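Local structure of predicted acetamidase/formamidase (Thermoanaerobacter tengcongensis, 3TKK) at residues Ala234-Leu237 and Asp238-Val241. The protein probably hydrolyses carbon-nitrogen bonds in linear amides such as formamide or acetamide, and binds zinc and calcium ions. Residues are numbered along the deposited sequence; the frame is centred on the assembly and turned at random.
Sequences AESL and DKAV
A serine N-cap starts the helix 237-255, where Ser236 OG accepts a hydrogen bond from Lys239 N at 3.0 Å. The N-H...O angle of 169° makes this bond nearly straight. The first torsion of Ser236 brings OG within reach of that N-H: a chi1 of 64° tucks OG into the space flanked by the serine's own N and C, which turns it back over the first turn, with Lys239 CB 3.3 Å from the same OG. The regular helical pattern begins at once: Ala240 N donates to Ser236 O at 2.9 Å and Val241 N to Leu237 O at 2.8 Å, both i to i+4 pairs. The cap lies at the turn where the chain leaves strand 227-234 and enters the helix, which packs on strand 283-290 through Ala240 and Val241, both touching Ala285. Replacing Ser236 by an alanine would probably leave Lys239 N without its capping acceptor and the first helical turn less firmly fixed. Just before the cap, the methyl of Ala234 lies against the aliphatic part of Lys239: Ala234 CB lies 3.6 Å from Lys239 CB, with Lys239 CD also close. Ala234 CB is 4.3 Å from Ala240 CB, an apolar contact, and Ala234 itself is tied by backbone hydrogen bonding to Lys283. The helix start is also a subunit contact: Asp238 OD1 accepts from Leu237 N of the second subunit, and Leu237 N donates in turn to Asp238 OD1 of that subunit, a reciprocal pair across the dimer.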
ATOM      1  N   ALA A 234       3.585 -10.734   9.949  1.00 19.17           N
ATOM      2  CA  ALA A 234       2.637 -11.484  10.776  1.00 22.97           C
ATOM      3  C   ALA A 234       1.794 -12.337   9.877  1.00 23.18           C
ATOM      4  O   ALA A 234       1.810 -12.198   8.641  1.00 19.39           O
ATOM      5  CB  ALA A 234       1.725 -10.529  11.552  1.00 21.87           C
ATOM      6  N   GLU A 235       0.977 -13.163  10.546  1.00 21.97           N
ATOM      7  CA  GLU A 235       0.111 -14.060   9.890  1.00 27.44           C
ATOM      8  C   GLU A 235      -0.999 -13.378   9.136  1.00 28.62           C
ATOM      9  O   GLU A 235      -1.482 -13.973   8.189  1.00 30.32           O
ATOM     10  CB  GLU A 235      -0.537 -15.054  10.897  1.00 30.39           C
ATOM     11  CG  GLU A 235       0.254 -16.315  11.129  1.00 39.42           C
ATOM     12  CD  GLU A 235       0.964 -17.065   9.898  1.00 43.70           C
ATOM     13  OE1 GLU A 235       0.664 -16.889   8.698  1.00 44.45           O
ATOM     14  OE2 GLU A 235       1.854 -17.919  10.201  1.00 48.23           O
ATOM     15  N   SER A 236      -1.318 -12.116   9.440  1.00 25.48           N
ATOM     16  CA  SER A 236      -2.225 -11.335   8.554  1.00 22.24           C
ATOM     17  C   SER A 236      -1.665 -10.034   8.264  1.00 21.90           C
ATOM     18  O   SER A 236      -0.833  -9.560   9.039  1.00 21.31           O
ATOM     19  CB  SER A 236      -3.588 -11.092   9.336  1.00 24.62           C
ATOM     20  OG  SER A 236      -3.286 -10.290  10.470  1.00 23.34           O
ATOM     21  N   LEU A 237      -2.061  -9.454   7.130  1.00 19.04           N
ATOM     22  CA  LEU A 237      -1.733  -8.098   6.756  1.00 23.01           C
ATOM     23  C   LEU A 237      -2.228  -7.073   7.765  1.00 21.22           C
ATOM     24  O   LEU A 237      -1.517  -6.118   8.050  1.00 18.81           O
ATOM     25  CB  LEU A 237      -2.458  -7.803   5.439  1.00 25.86           C
ATOM     26  CG  LEU A 237      -1.788  -7.021   4.380  1.00 27.73           C
ATOM     27  CD1 LEU A 237      -0.227  -7.199   4.173  1.00 28.27           C
ATOM     28  CD2 LEU A 237      -2.478  -7.181   3.010  1.00 26.15           C
ATOM     29  N   ASP A 238      -3.370  -7.385   8.406  1.00 19.84           N
ATOM     30  CA  ASP A 238      -4.002  -6.499   9.381  1.00 24.23           C
ATOM     31  C   ASP A 238      -3.004  -6.371  10.576  1.00 26.37           C
ATOM     32  O   ASP A 238      -2.660  -5.267  10.953  1.00 24.98           O
ATOM     33  CB  ASP A 238      -5.269  -7.107   9.978  1.00 25.24           C
ATOM     34  CG  ASP A 238      -6.485  -7.071   9.045  1.00 30.63           C
ATOM     35  OD1 ASP A 238      -6.679  -6.150   8.318  1.00 27.75           O
ATOM     36  OD2 ASP A 238      -7.353  -7.945   9.137  1.00 35.30           O
ATOM     37  N   LYS A 239      -2.539  -7.494  11.150  1.00 25.52           N
ATOM     38  CA  LYS A 239      -1.580  -7.427  12.227  1.00 22.65           C
ATOM     39  C   LYS A 239      -0.285  -6.774  11.654  1.00 21.98           C
ATOM     40  O   LYS A 239       0.411  -5.994  12.324  1.00 20.93           O
ATOM     41  CB  LYS A 239      -1.267  -8.843  12.664  1.00 29.40           C
ATOM     42  CG  LYS A 239      -1.161  -9.041  14.136  1.00 38.43           C
ATOM     43  CD  LYS A 239      -0.399 -10.287  14.536  1.00 40.08           C
ATOM     44  CE  LYS A 239      -1.120 -11.069  15.743  1.00 42.18           C
ATOM     45  NZ  LYS A 239      -0.106 -11.820  16.585  1.00 42.83           N
ATOM     46  N   ALA A 240       0.129  -7.166  10.453  1.00 19.78           N
ATOM     47  CA  ALA A 240       1.427  -6.693  10.153  1.00 19.81           C
ATOM     48  C   ALA A 240       1.327  -5.182  10.149  1.00 19.16           C
ATOM     49  O   ALA A 240       2.267  -4.485  10.549  1.00 20.82           O
ATOM     50  CB  ALA A 240       2.074  -7.287   8.790  1.00 18.23           C
ATOM     51  N   VAL A 241       0.251  -4.650   9.617  1.00 19.14           N
ATOM     52  CA  VAL A 241       0.175  -3.171   9.505  1.00 19.24           C
ATOM     53  C   VAL A 241       0.161  -2.544  10.923  1.00 20.94           C
ATOM     54  O   VAL A 241       0.860  -1.531  11.239  1.00 20.47           O
ATOM     55  CB  VAL A 241      -1.153  -2.772   8.798  1.00 19.26           C
ATOM     56  CG1 VAL A 241      -1.545  -1.304   9.172  1.00 19.88           C
ATOM     57  CG2 VAL A 241      -1.076  -2.950   7.259  1.00 18.40           C
TER